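Local coordinates for protection of telomeres protein 1 (Schizosaccharomyces pombe, PDB 5USB), which binds single-stranded G-rich telomeric DNA through OB folds, of which this chain is the second, protecting the 3' overhang and regulating telomerase, at residues D28-L33 with R66-D71; D1-L6 with S16-V21; Y86-N91 with E119-E124. The protein carries 1 engineered substitution. All blocks are in the same frame, centred on the assembly; numbering follows the deposited sequence.

All three contacts reach one curled sheet, the barrel of an OB fold; contacts 1 and 3 pair its strands, contact 2 lays the N-terminal segment on one of them. Contact 1 is buried, an antiparallel strand pair with an apolar side turned to the protein and an opposite side turned to the nucleic acid; contact 2 is partly buried and contact 3 lies at the surface. Contacts 2 and 3, about 9 Å apart (centre to centre) and away from the bound strand, share a seam, because strand 14-26 pairs with strand 86-90. Contact 2 combines one direct backbone bond, water bridges and aromatic packing, while contact 3 relies on backbone bonds and one valine-valine contact.

Contact 1 (D28-L33 with R66-D71); sequences DKNFTL and RCILWD. With nucleotides of chain B.
The nucleic-acid-binding side of the OB-fold barrel is built here on antiparallel strands 31-36 and 65-69, where Phe31 and Leu69 form a hydrogen-bonded pair: Phe31 N reaches Leu69 O at 3.0 Å, and Leu69 N reaches Phe31 O. Leu33 and Cys67 repeat this exchange, with Cys67 N to Leu33 O at 2.7 Å. Between them Thr32 faces Ile68 in a non-hydrogen-bonded pair. Thr32 and Ile68 run side by side, and Ile68 CD1 lies 3.3 Å from Thr32 OG1. Next to the Phe31-Leu69 pair, Asn30 turns its CB over one face of the Trp70 indole, in the conformer described, 4.0 Å from the centroid of the five-membered ring; the amide plane stands 74° from the indole. Asn30 CG lies between backbone N and carbonyl carbon (chi1 54°), which brings ND2 alongside Ile68 CG2. The opposite indole face carries the base of G1 of chain B. Asp71 reads that guanine with two nearly straight bonds, OD1 to N1 at 2.7 Å and OD2 to N2 at 2.9 Å. At the other end of the strand, the Arg66 guanidinium, likewise in one of two conformers, lies with one face against the adenine of DA5 of chain B, while its NH1 hydrogen-bonds O2 of a thymine base of the bound strand. Water 1 joins Lys29 O to Asp71 N. Strand 102-106 flanks 65-69 on its other edge, strand 14-26 flanks 31-36, and helix 72-77 packs on the Phe31 and Leu69 side chains.

Contact 2 (D1-L6 with S16-V21); sequences DSFSLL and SFYAQV. Engineered in segment 1-6: Asp1 (natural residue Val).
The Phe3 ring overlaps the side chain of Tyr18, whose CE2 sits above the centre of the phenylalanine face, 3.7 Å from Phe3 CZ. The planes are inclined at 42° with centroids 4.7 Å apart, so the two rings meet obliquely. Phe3 belongs to the N-terminal segment that crosses strand 14-26 of the OB-fold barrel without joining the sheet as a regular strand. The rim of its ring lies against the Ser16-Phe17 backbone, with Phe17 N in the ring plane, and CD1 also meets Ser16 CB at 3.7 Å. One direct hydrogen bond ties the two backbones: Ser4 N to Ser16 O at 2.8 Å, nearly straight at 171°. The same carbonyl oxygen also receives a CA-H...O contact from Phe3. Further along, Leu6 places its CD2 methyl squarely over the Phe17 ring, 3.6 Å from the centroid, in a CH-pi contact that touches all six ring carbons. The Phe17 ring also packs on Val35 and Met89. Waters link further polar atoms of the segment and strand. Water 3 is shared by Ser2 O, Ser4 OG and Ser16 N, while water 2 connects Ser16 OG to OD1 of the engineered, poorly ordered Asp1. That serine hydroxyl is held as well by the backbone N of Asn91. Strand 86-90 lies beside 14-26, with Val88 against both Phe3 and Tyr18. Between Ser4 and Tyr18, water 4 donates to Ser4 O at 2.7 Å and accepts from Tyr18 N at 3.1 Å.

Contact 3 (Y86-N91 with E119-E124); sequences YVVMKN and EKVDSE
Glu119 O is approached by two groups of the facing strand: Val88 N donates a hydrogen bond of 3.0 Å to it, and Val87 CA makes a CA-H...O contact. The return bond, Glu119 N to Val88 O at 3.1 Å, completes a hydrogen-bonded pair of antiparallel strands 86-90 and 117-121 in the OB-fold barrel. The short segments 86-90 and 119-121 run at 134° to one another, a strong twist for an antiparallel pair. Val121 N bonds Tyr86 O at 2.9 Å, from 48° out of the carbonyl plane. Beside it, water 5 accepts from Tyr86 N and donates to Val121 O. Val87 and Lys120, the non-hydrogen-bonded pair between, point to the other side of the sheet; the lysine amino group leaves the contact for a salt bridge with Asp85 and a bond to Tyr80 O, with a cation-pi contact on the Tyr80 ring. On the face bearing Tyr86, Val88, Glu119 and Val121, the contact between the strands is largely apolar. Val88 and Val121 cross at about a right angle, CG1 meeting CG2 at 3.7 Å. Val121 CG2 stands anti to its own carbonyl carbon, which brings this methyl over the Val87-Val88 peptide. Tyr18 and Phe3 continue the packing past Val88, and Leu128 with helix 129-138 covers the Tyr86 side. The Glu119 carboxylate turns away to Tyr76 OH. At the far end the Tyr86 ring is met obliquely by Ser123, whose CB lies 3.9 Å from Tyr86 CE2.

Contact 1 (D28-L33 with R66-D71)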
loop_
_atom_site.group_PDB
_atom_site.type_symbol
_atom_site.label_atom_id
_atom_site.label_comp_id
_atom_site.label_asym_id
_atom_site.label_seq_id
_atom_site.Cartn_x
_atom_site.Cartn_y
_atom_site.Cartn_z
ATOM N N ASP A 28 -6.783 -4.931 17.098
ATOM C CA ASP A 28 -8.142 -4.664 17.552
ATOM C C ASP A 28 -8.649 -3.285 17.164
ATOM O O ASP A 28 -9.844 -3.029 17.324
ATOM C CB ASP A 28 -8.218 -4.816 19.071
ATOM C CG ASP A 28 -8.064 -6.259 19.521
ATOM O OD1 ASP A 28 -8.433 -7.168 18.745
ATOM O OD2 ASP A 28 -7.581 -6.486 20.656
ATOM N N LYS A 29 -7.791 -2.392 16.680
ATOM C CA LYS A 29 -8.204 -1.057 16.275
ATOM C C LYS A 29 -8.322 -0.886 14.768
ATOM O O LYS A 29 -9.157 -0.094 14.301
ATOM C CB LYS A 29 -7.204 -0.024 16.810
ATOM C CG LYS A 29 -7.038 -0.060 18.352
ATOM C CD LYS A 29 -8.047 0.827 19.075
ATOM C CE LYS A 29 -9.431 0.192 19.188
ATOM N NZ LYS A 29 -10.364 1.014 20.027
ATOM N N ASN A 30 -7.449 -1.538 13.994
ATOM C CA ASN A 30 -7.423 -1.307 12.564
ATOM C C ASN A 30 -6.665 -2.447 11.881
ATOM O O ASN A 30 -6.212 -3.391 12.515
ATOM C CB ASN A 30 -6.792 0.040 12.230
ATOM C CG ASN A 30 -5.437 0.199 12.839
ATOM O OD1 ASN A 30 -4.655 -0.743 12.903
ATOM N ND2 ASN A 30 -5.161 1.386 13.331
ATOM N N PHE A 31 -6.591 -2.371 10.556
ATOM C CA PHE A 31 -5.823 -3.318 9.757
ATOM C C PHE A 31 -4.785 -2.553 8.934
ATOM O O PHE A 31 -5.107 -1.518 8.322
ATOM C CB PHE A 31 -6.761 -4.089 8.810
ATOM C CG PHE A 31 -6.097 -5.134 7.991
ATOM C CD1 PHE A 31 -5.443 -6.205 8.580
ATOM C CD2 PHE A 31 -6.188 -5.096 6.614
ATOM C CE1 PHE A 31 -4.853 -7.205 7.771
ATOM C CE2 PHE A 31 -5.609 -6.061 5.837
ATOM C CZ PHE A 31 -4.941 -7.094 6.401
ATOM N N THR A 32 -3.552 -3.058 8.897
ATOM C CA THR A 32 -2.481 -2.333 8.226
ATOM C C THR A 32 -1.932 -3.175 7.094
ATOM O O THR A 32 -1.745 -4.379 7.247
ATOM C CB THR A 32 -1.381 -2.004 9.201
ATOM O OG1 THR A 32 -1.914 -1.184 10.241
ATOM C CG2 THR A 32 -0.193 -1.270 8.517
ATOM N N LEU A 33 -1.662 -2.538 5.961
ATOM C CA LEU A 33 -1.022 -3.148 4.813
ATOM C C LEU A 33 0.247 -2.375 4.499
ATOM O O LEU A 33 0.299 -1.171 4.681
ATOM C CB LEU A 33 -1.920 -3.085 3.532
ATOM C CG LEU A 33 -3.292 -3.707 3.529
ATOM C CD1 LEU A 33 -4.043 -3.241 2.263
ATOM C CD2 LEU A 33 -3.186 -5.241 3.627
ATOM N N ARG A 66 2.887 2.305 3.912
ATOM C CA ARG A 66 1.952 1.769 4.896
ATOM C C ARG A 66 0.557 2.294 4.610
ATOM O O ARG A 66 0.393 3.484 4.369
ATOM C CB ARG A 66 2.372 2.193 6.304
ATOM C CG ARG A 66 1.338 1.944 7.387
ATOM C CD ARG A 66 1.759 2.678 8.671
ATOM N NE ARG A 66 2.928 2.086 9.287
ATOM C CZ ARG A 66 3.756 2.729 10.101
ATOM N NH1 ARG A 66 3.555 4.005 10.408
ATOM N NH2 ARG A 66 4.789 2.085 10.608
ATOM N N CYS A 67 -0.439 1.411 4.644
ATOM C CA CYS A 67 -1.838 1.801 4.462
ATOM C C CYS A 67 -2.553 1.401 5.737
ATOM O O CYS A 67 -2.471 0.239 6.132
ATOM C CB CYS A 67 -2.475 1.118 3.246
ATOM S SG CYS A 67 -1.515 1.307 1.718
ATOM N N ILE A 68 -3.272 2.350 6.366
ATOM C CA ILE A 68 -4.075 2.066 7.550
ATOM C C ILE A 68 -5.549 2.058 7.177
ATOM O O ILE A 68 -6.055 3.025 6.603
ATOM C CB ILE A 68 -3.826 3.083 8.676
ATOM C CG1 ILE A 68 -2.330 3.226 8.929
ATOM C CG2 ILE A 68 -4.609 2.662 9.945
ATOM C CD1 ILE A 68 -1.719 2.021 9.427
ATOM N N LEU A 69 -6.231 0.951 7.518
ATOM C CA LEU A 69 -7.624 0.732 7.162
ATOM C C LEU A 69 -8.457 0.678 8.434
ATOM O O LEU A 69 -8.148 -0.098 9.340
ATOM C CB LEU A 69 -7.777 -0.575 6.387
ATOM C CG LEU A 69 -7.437 -0.577 4.884
ATOM C CD1 LEU A 69 -5.999 -0.254 4.578
ATOM C CD2 LEU A 69 -7.794 -1.928 4.228
ATOM N N TRP A 70 -9.493 1.513 8.511
ATOM C CA TRP A 70 -10.383 1.530 9.663
ATOM C C TRP A 70 -11.785 1.079 9.282
ATOM O O TRP A 70 -12.181 1.106 8.116
ATOM C CB TRP A 70 -10.490 2.932 10.257
ATOM C CG TRP A 70 -9.386 3.326 11.182
ATOM C CD1 TRP A 70 -9.230 2.947 12.489
ATOM C CD2 TRP A 70 -8.318 4.219 10.893
ATOM N NE1 TRP A 70 -8.127 3.535 13.023
ATOM C CE2 TRP A 70 -7.543 4.328 12.060
ATOM C CE3 TRP A 70 -7.935 4.940 9.752
ATOM C CZ2 TRP A 70 -6.407 5.113 12.125
ATOM C CZ3 TRP A 70 -6.809 5.714 9.824
ATOM C CH2 TRP A 70 -6.057 5.802 11.006
ATOM N N ASP A 71 -12.538 0.696 10.305
ATOM C CA ASP A 71 -14.003 0.507 10.183
ATOM C C ASP A 71 -14.309 -0.472 9.056
ATOM O O ASP A 71 -13.717 -1.560 9.024
ATOM C CB ASP A 71 -14.660 1.868 10.011
ATOM C CG ASP A 71 -14.315 2.819 11.114
ATOM O OD1 ASP A 71 -14.062 3.985 10.790
ATOM O OD2 ASP A 71 -14.238 2.387 12.274
ATOM O "O5'" G B 1 -7.861 11.781 15.251
ATOM C "C5'" G B 1 -7.766 10.423 14.816
ATOM C "C4'" G B 1 -8.018 9.521 15.991
ATOM O "O4'" G B 1 -9.218 8.750 15.778
ATOM C "C3'" G B 1 -6.956 8.484 16.265
ATOM O "O3'" G B 1 -7.111 8.214 17.624
ATOM C "C2'" G B 1 -7.381 7.301 15.386
ATOM O "O2'" G B 1 -7.147 5.954 15.741
ATOM C "C1'" G B 1 -8.886 7.455 15.322
ATOM N N9 G B 1 -9.367 7.338 13.960
ATOM C C8 G B 1 -9.001 8.102 12.883
ATOM N N7 G B 1 -9.663 7.810 11.800
ATOM C C5 G B 1 -10.538 6.812 12.196
ATOM C C6 G B 1 -11.505 6.098 11.453
ATOM O O6 G B 1 -11.798 6.225 10.272
ATOM N N1 G B 1 -12.160 5.154 12.235
ATOM C C2 G B 1 -11.907 4.921 13.563
ATOM N N2 G B 1 -12.630 3.961 14.144
ATOM N N3 G B 1 -11.008 5.585 14.270
ATOM C C4 G B 1 -10.362 6.507 13.527
ATOM P P DA B 5 10.042 1.346 14.192
ATOM O OP1 DA B 5 10.215 0.594 15.414
ATOM O OP2 DA B 5 10.914 2.433 13.834
ATOM O "O5'" DA B 5 10.086 0.308 12.999
ATOM C "C5'" DA B 5 9.353 -0.898 13.083
ATOM C "C4'" DA B 5 9.256 -1.497 11.706
ATOM O "O4'" DA B 5 8.389 -0.678 10.902
ATOM C "C3'" DA B 5 10.583 -1.552 10.956
ATOM O "O3'" DA B 5 10.648 -2.719 10.136
ATOM C "C2'" DA B 5 10.568 -0.264 10.154
ATOM C "C1'" DA B 5 9.097 -0.080 9.838
ATOM N N9 DA B 5 8.652 1.302 9.755
ATOM C C8 DA B 5 8.906 2.309 10.647
ATOM N N7 DA B 5 8.329 3.440 10.342
ATOM C C5 DA B 5 7.599 3.145 9.203
ATOM C C6 DA B 5 6.760 3.919 8.395
ATOM N N6 DA B 5 6.491 5.201 8.627
ATOM N N1 DA B 5 6.205 3.326 7.319
ATOM C C2 DA B 5 6.482 2.044 7.084
ATOM N N3 DA B 5 7.246 1.210 7.773
ATOM C C4 DA B 5 7.782 1.829 8.835
ATOM P P DG B 2 -5.961 8.545 18.614
ATOM O OP1 DG B 2 -6.472 8.281 19.972
ATOM O OP2 DG B 2 -5.394 9.853 18.266
ATOM O "O5'" DG B 2 -4.877 7.430 18.294
ATOM C "C5'" DG B 2 -5.160 6.056 18.540
ATOM C "C4'" DG B 2 -4.123 5.212 17.840
ATOM O "O4'" DG B 2 -4.446 5.015 16.451
ATOM C "C3'" DG B 2 -2.736 5.829 17.810
ATOM O "O3'" DG B 2 -2.155 5.539 19.066
ATOM C "C2'" DG B 2 -2.094 5.073 16.660
ATOM C "C1'" DG B 2 -3.244 4.886 15.690
ATOM N N9 DG B 2 -3.300 5.867 14.617
ATOM C C8 DG B 2 -4.150 6.935 14.563
ATOM N N7 DG B 2 -4.003 7.658 13.491
ATOM C C5 DG B 2 -2.962 7.050 12.812
ATOM C C6 DG B 2 -2.348 7.397 11.586
ATOM O O6 DG B 2 -2.629 8.322 10.826
ATOM N N1 DG B 2 -1.316 6.523 11.265
ATOM C C2 DG B 2 -0.948 5.435 12.017
ATOM N N2 DG B 2 0.050 4.698 11.534
ATOM N N3 DG B 2 -1.513 5.103 13.166
ATOM C C4 DG B 2 -2.509 5.946 13.498
HETATM O O HOH W 1 -11.116 -0.467 12.452
#

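Contact 2 (D1-L6 with S16-V21)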
loop_
_atom_site.group_PDB
_atom_site.type_symbol
_atom_site.label_atom_id
_atom_site.label_comp_id
_atom_site.label_asym_id
_atom_site.label_seq_id
_atom_site.Cartn_x
_atom_site.Cartn_y
_atom_site.Cartn_z
ATOM N N ASP A 1 -9.273 10.825 -10.813
ATOM C CA ASP A 1 -8.871 10.995 -12.182
ATOM C C ASP A 1 -8.249 9.738 -12.885
ATOM O O ASP A 1 -8.930 9.202 -13.736
ATOM C CB ASP A 1 -7.995 12.255 -12.247
ATOM C CG ASP A 1 -6.835 12.205 -11.280
ATOM O OD1 ASP A 1 -6.792 11.213 -10.506
ATOM O OD2 ASP A 1 -5.952 13.071 -11.326
ATOM N N SER A 2 -7.074 9.207 -12.483
ATOM C CA SER A 2 -6.351 8.115 -13.139
ATOM C C SER A 2 -5.350 7.439 -12.169
ATOM O O SER A 2 -5.184 7.872 -11.092
ATOM C CB SER A 2 -5.518 8.681 -14.242
ATOM O OG SER A 2 -4.535 9.497 -13.691
ATOM N N PHE A 3 -4.681 6.392 -12.613
ATOM C CA PHE A 3 -3.725 5.693 -11.791
ATOM C C PHE A 3 -2.346 6.327 -11.800
ATOM O O PHE A 3 -1.954 6.891 -12.761
ATOM C CB PHE A 3 -3.592 4.264 -12.267
ATOM C CG PHE A 3 -4.818 3.432 -12.042
ATOM C CD1 PHE A 3 -5.134 2.975 -10.829
ATOM C CD2 PHE A 3 -5.628 3.096 -13.089
ATOM C CE1 PHE A 3 -6.229 2.249 -10.620
ATOM C CE2 PHE A 3 -6.722 2.338 -12.905
ATOM C CZ PHE A 3 -7.037 1.921 -11.661
ATOM N N SER A 4 -1.667 6.261 -10.663
ATOM C CA SER A 4 -0.296 6.730 -10.494
ATOM C C SER A 4 0.621 5.562 -10.156
ATOM O O SER A 4 0.191 4.601 -9.519
ATOM C CB SER A 4 -0.191 7.713 -9.329
ATOM O OG SER A 4 -0.933 8.883 -9.544
ATOM N N LEU A 5 1.899 5.673 -10.513
ATOM C CA LEU A 5 2.909 4.850 -9.871
ATOM C C LEU A 5 3.153 5.378 -8.459
ATOM O O LEU A 5 2.969 6.569 -8.178
ATOM C CB LEU A 5 4.230 4.849 -10.635
ATOM C CG LEU A 5 4.085 4.258 -12.044
ATOM C CD1 LEU A 5 5.449 4.267 -12.683
ATOM C CD2 LEU A 5 3.470 2.870 -12.085
ATOM N N LEU A 6 3.599 4.492 -7.564
ATOM C CA LEU A 6 3.792 4.947 -6.193
ATOM C C LEU A 6 4.890 5.991 -6.101
ATOM O O LEU A 6 4.882 6.823 -5.192
ATOM C CB LEU A 6 4.060 3.767 -5.262
ATOM C CG LEU A 6 2.774 3.033 -4.855
ATOM C CD1 LEU A 6 3.215 1.860 -3.970
ATOM C CD2 LEU A 6 1.763 3.938 -4.131
ATOM N N SER A 16 -4.869 6.736 -6.904
ATOM C CA SER A 16 -5.195 5.365 -7.219
ATOM C C SER A 16 -3.982 4.644 -7.771
ATOM O O SER A 16 -3.220 5.221 -8.543
ATOM C CB SER A 16 -6.326 5.319 -8.261
ATOM O OG SER A 16 -7.464 6.016 -7.804
ATOM N N PHE A 17 -3.808 3.371 -7.396
ATOM C CA PHE A 17 -2.624 2.632 -7.819
ATOM C C PHE A 17 -2.851 1.135 -7.685
ATOM O O PHE A 17 -3.714 0.680 -6.934
ATOM C CB PHE A 17 -1.380 3.056 -7.019
ATOM C CG PHE A 17 -1.544 2.983 -5.531
ATOM C CD1 PHE A 17 -1.307 1.798 -4.856
ATOM C CD2 PHE A 17 -1.881 4.111 -4.810
ATOM C CE1 PHE A 17 -1.465 1.730 -3.489
ATOM C CE2 PHE A 17 -2.021 4.057 -3.425
ATOM C CZ PHE A 17 -1.811 2.853 -2.775
ATOM N N TYR A 18 -2.033 0.389 -8.407
ATOM C CA TYR A 18 -1.895 -1.052 -8.294
ATOM C C TYR A 18 -0.643 -1.333 -7.464
ATOM O O TYR A 18 0.365 -0.636 -7.595
ATOM C CB TYR A 18 -1.734 -1.689 -9.685
ATOM C CG TYR A 18 -2.990 -1.675 -10.525
ATOM C CD1 TYR A 18 -3.827 -2.763 -10.491
ATOM C CD2 TYR A 18 -3.298 -0.609 -11.351
ATOM C CE1 TYR A 18 -4.977 -2.783 -11.249
ATOM C CE2 TYR A 18 -4.442 -0.611 -12.110
ATOM C CZ TYR A 18 -5.272 -1.690 -12.061
ATOM O OH TYR A 18 -6.443 -1.725 -12.824
ATOM N N ALA A 19 -0.691 -2.370 -6.644
ATOM C CA ALA A 19 0.461 -2.680 -5.808
ATOM C C ALA A 19 0.411 -4.131 -5.367
ATOM O O ALA A 19 -0.629 -4.797 -5.427
ATOM C CB ALA A 19 0.503 -1.769 -4.596
ATOM N N GLN A 20 1.560 -4.615 -4.919
ATOM C CA GLN A 20 1.671 -5.922 -4.302
ATOM C C GLN A 20 1.813 -5.769 -2.790
ATOM O O GLN A 20 2.526 -4.884 -2.305
ATOM C CB GLN A 20 2.864 -6.697 -4.856
ATOM C CG GLN A 20 2.821 -8.140 -4.393
ATOM C CD GLN A 20 3.826 -9.037 -5.062
ATOM O OE1 GLN A 20 4.902 -8.604 -5.453
ATOM N NE2 GLN A 20 3.503 -10.335 -5.117
ATOM N N VAL A 21 1.092 -6.613 -2.057
ATOM C CA VAL A 21 1.097 -6.579 -0.602
ATOM C C VAL A 21 2.326 -7.321 -0.102
ATOM O O VAL A 21 2.504 -8.520 -0.366
ATOM C CB VAL A 21 -0.183 -7.187 -0.020
ATOM C CG1 VAL A 21 -0.110 -7.188 1.496
ATOM C CG2 VAL A 21 -1.371 -6.437 -0.489
HETATM O O HOH W 2 -7.245 8.809 -8.539
HETATM O O HOH W 3 -3.554 8.703 -8.911
HETATM O O HOH W 4 -0.492 2.105 -10.436
#

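Contact 3 (Y86-N91 with E119-E124)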
loop_
_atom_site.group_PDB
_atom_site.type_symbol
_atom_site.label_atom_id
_atom_site.label_comp_id
_atom_site.label_asym_id
_atom_site.label_seq_id
_atom_site.Cartn_x
_atom_site.Cartn_y
_atom_site.Cartn_z
ATOM N N TYR A 86 -2.042 -9.105 -4.907
ATOM C CA TYR A 86 -2.051 -7.839 -5.611
ATOM C C TYR A 86 -3.347 -7.117 -5.313
ATOM O O TYR A 86 -4.394 -7.754 -5.143
ATOM C CB TYR A 86 -1.890 -8.054 -7.117
ATOM C CG TYR A 86 -0.599 -8.715 -7.481
ATOM C CD1 TYR A 86 0.521 -7.963 -7.722
ATOM C CD2 TYR A 86 -0.505 -10.085 -7.572
ATOM C CE1 TYR A 86 1.721 -8.553 -8.052
ATOM C CE2 TYR A 86 0.686 -10.689 -7.879
ATOM C CZ TYR A 86 1.793 -9.914 -8.135
ATOM O OH TYR A 86 3.004 -10.521 -8.469
ATOM N N VAL A 87 -3.258 -5.810 -5.161
ATOM C CA VAL A 87 -4.407 -4.987 -4.833
ATOM C C VAL A 87 -4.464 -3.794 -5.788
ATOM O O VAL A 87 -3.452 -3.346 -6.338
ATOM C CB VAL A 87 -4.426 -4.511 -3.362
ATOM C CG1 VAL A 87 -4.557 -5.682 -2.380
ATOM C CG2 VAL A 87 -3.206 -3.714 -3.017
ATOM N N VAL A 88 -5.677 -3.280 -5.971
ATOM C CA VAL A 88 -5.920 -1.998 -6.627
ATOM C C VAL A 88 -6.628 -1.119 -5.610
ATOM O O VAL A 88 -7.663 -1.501 -5.055
ATOM C CB VAL A 88 -6.718 -2.136 -7.940
ATOM C CG1 VAL A 88 -8.044 -2.840 -7.765
ATOM C CG2 VAL A 88 -6.821 -0.745 -8.587
ATOM N N MET A 89 -6.024 0.028 -5.315
ATOM C CA MET A 89 -6.544 0.995 -4.356
ATOM C C MET A 89 -6.994 2.206 -5.158
ATOM O O MET A 89 -6.237 2.714 -5.971
ATOM C CB MET A 89 -5.450 1.334 -3.329
ATOM C CG MET A 89 -5.053 0.003 -2.593
ATOM S SD MET A 89 -3.922 0.077 -1.210
ATOM C CE MET A 89 -4.856 1.173 -0.210
ATOM N N LYS A 90 -8.238 2.626 -4.952
ATOM C CA LYS A 90 -8.852 3.673 -5.756
ATOM C C LYS A 90 -9.289 4.808 -4.851
ATOM O O LYS A 90 -9.925 4.581 -3.821
ATOM C CB LYS A 90 -10.038 3.120 -6.549
ATOM C CG LYS A 90 -9.624 2.242 -7.682
ATOM C CD LYS A 90 -10.801 1.649 -8.423
ATOM C CE LYS A 90 -10.356 0.639 -9.431
ATOM N NZ LYS A 90 -11.488 -0.233 -9.884
ATOM N N ASN A 91 -8.838 6.018 -5.190
ATOM C CA ASN A 91 -9.274 7.247 -4.551
ATOM C C ASN A 91 -8.952 7.274 -3.065
ATOM O O ASN A 91 -9.680 7.851 -2.262
ATOM C CB ASN A 91 -10.769 7.478 -4.803
ATOM C CG ASN A 91 -11.076 7.511 -6.271
ATOM O OD1 ASN A 91 -10.399 8.201 -7.021
ATOM N ND2 ASN A 91 -12.032 6.697 -6.713
ATOM N N GLU A 119 -9.513 -3.529 -3.620
ATOM C CA GLU A 119 -9.919 -4.832 -4.010
ATOM C C GLU A 119 -8.701 -5.663 -4.441
ATOM O O GLU A 119 -7.699 -5.153 -4.823
ATOM C CB GLU A 119 -10.956 -4.809 -5.131
ATOM C CG GLU A 119 -12.304 -4.171 -4.783
ATOM C CD GLU A 119 -13.224 -5.021 -3.882
ATOM O OE1 GLU A 119 -12.778 -6.023 -3.397
ATOM O OE2 GLU A 119 -14.407 -4.664 -3.672
ATOM N N LYS A 120 -8.847 -6.960 -4.341
ATOM C CA LYS A 120 -7.815 -7.852 -4.761
ATOM C C LYS A 120 -7.818 -7.929 -6.298
ATOM O O LYS A 120 -8.852 -7.907 -6.889
ATOM C CB LYS A 120 -8.104 -9.219 -4.113
ATOM C CG LYS A 120 -6.984 -10.234 -4.085
ATOM C CD LYS A 120 -7.371 -11.492 -3.315
ATOM C CE LYS A 120 -7.336 -11.346 -1.803
ATOM N NZ LYS A 120 -7.142 -12.648 -1.096
ATOM N N VAL A 121 -6.643 -8.011 -6.905
ATOM C CA VAL A 121 -6.495 -8.127 -8.322
ATOM C C VAL A 121 -6.004 -9.554 -8.605
ATOM O O VAL A 121 -5.087 -9.987 -8.012
ATOM C CB VAL A 121 -5.462 -7.132 -8.883
ATOM C CG1 VAL A 121 -5.302 -7.294 -10.376
ATOM C CG2 VAL A 121 -5.880 -5.728 -8.613
ATOM N N ASP A 122 -6.626 -10.257 -9.525
ATOM C CA ASP A 122 -6.206 -11.592 -9.859
ATOM C C ASP A 122 -4.813 -11.518 -10.372
ATOM O O ASP A 122 -4.539 -10.729 -11.200
ATOM C CB ASP A 122 -7.122 -12.156 -10.928
ATOM C CG ASP A 122 -6.558 -13.350 -11.628
ATOM O OD1 ASP A 122 -6.075 -14.301 -10.987
ATOM O OD2 ASP A 122 -6.644 -13.351 -12.851
ATOM N N SER A 123 -3.949 -12.404 -9.923
ATOM C CA SER A 123 -2.554 -12.325 -10.323
ATOM C C SER A 123 -2.199 -12.343 -11.804
ATOM O O SER A 123 -1.113 -12.021 -12.118
ATOM C CB SER A 123 -1.669 -13.303 -9.556
ATOM O OG SER A 123 -2.101 -14.650 -9.646
ATOM N N GLU A 124 -3.055 -12.768 -12.702
ATOM C CA GLU A 124 -2.840 -12.679 -14.139
ATOM C C GLU A 124 -3.198 -11.403 -14.871
ATOM O O GLU A 124 -2.957 -11.314 -16.045
ATOM C CB GLU A 124 -3.646 -13.752 -14.810
ATOM C CG GLU A 124 -3.364 -15.138 -14.286
ATOM C CD GLU A 124 -4.196 -16.228 -14.981
ATOM O OE1 GLU A 124 -4.831 -15.987 -16.061
ATOM O OE2 GLU A 124 -4.177 -17.343 -14.451
HETATM O O HOH W 5 -3.837 -11.159 -5.796
#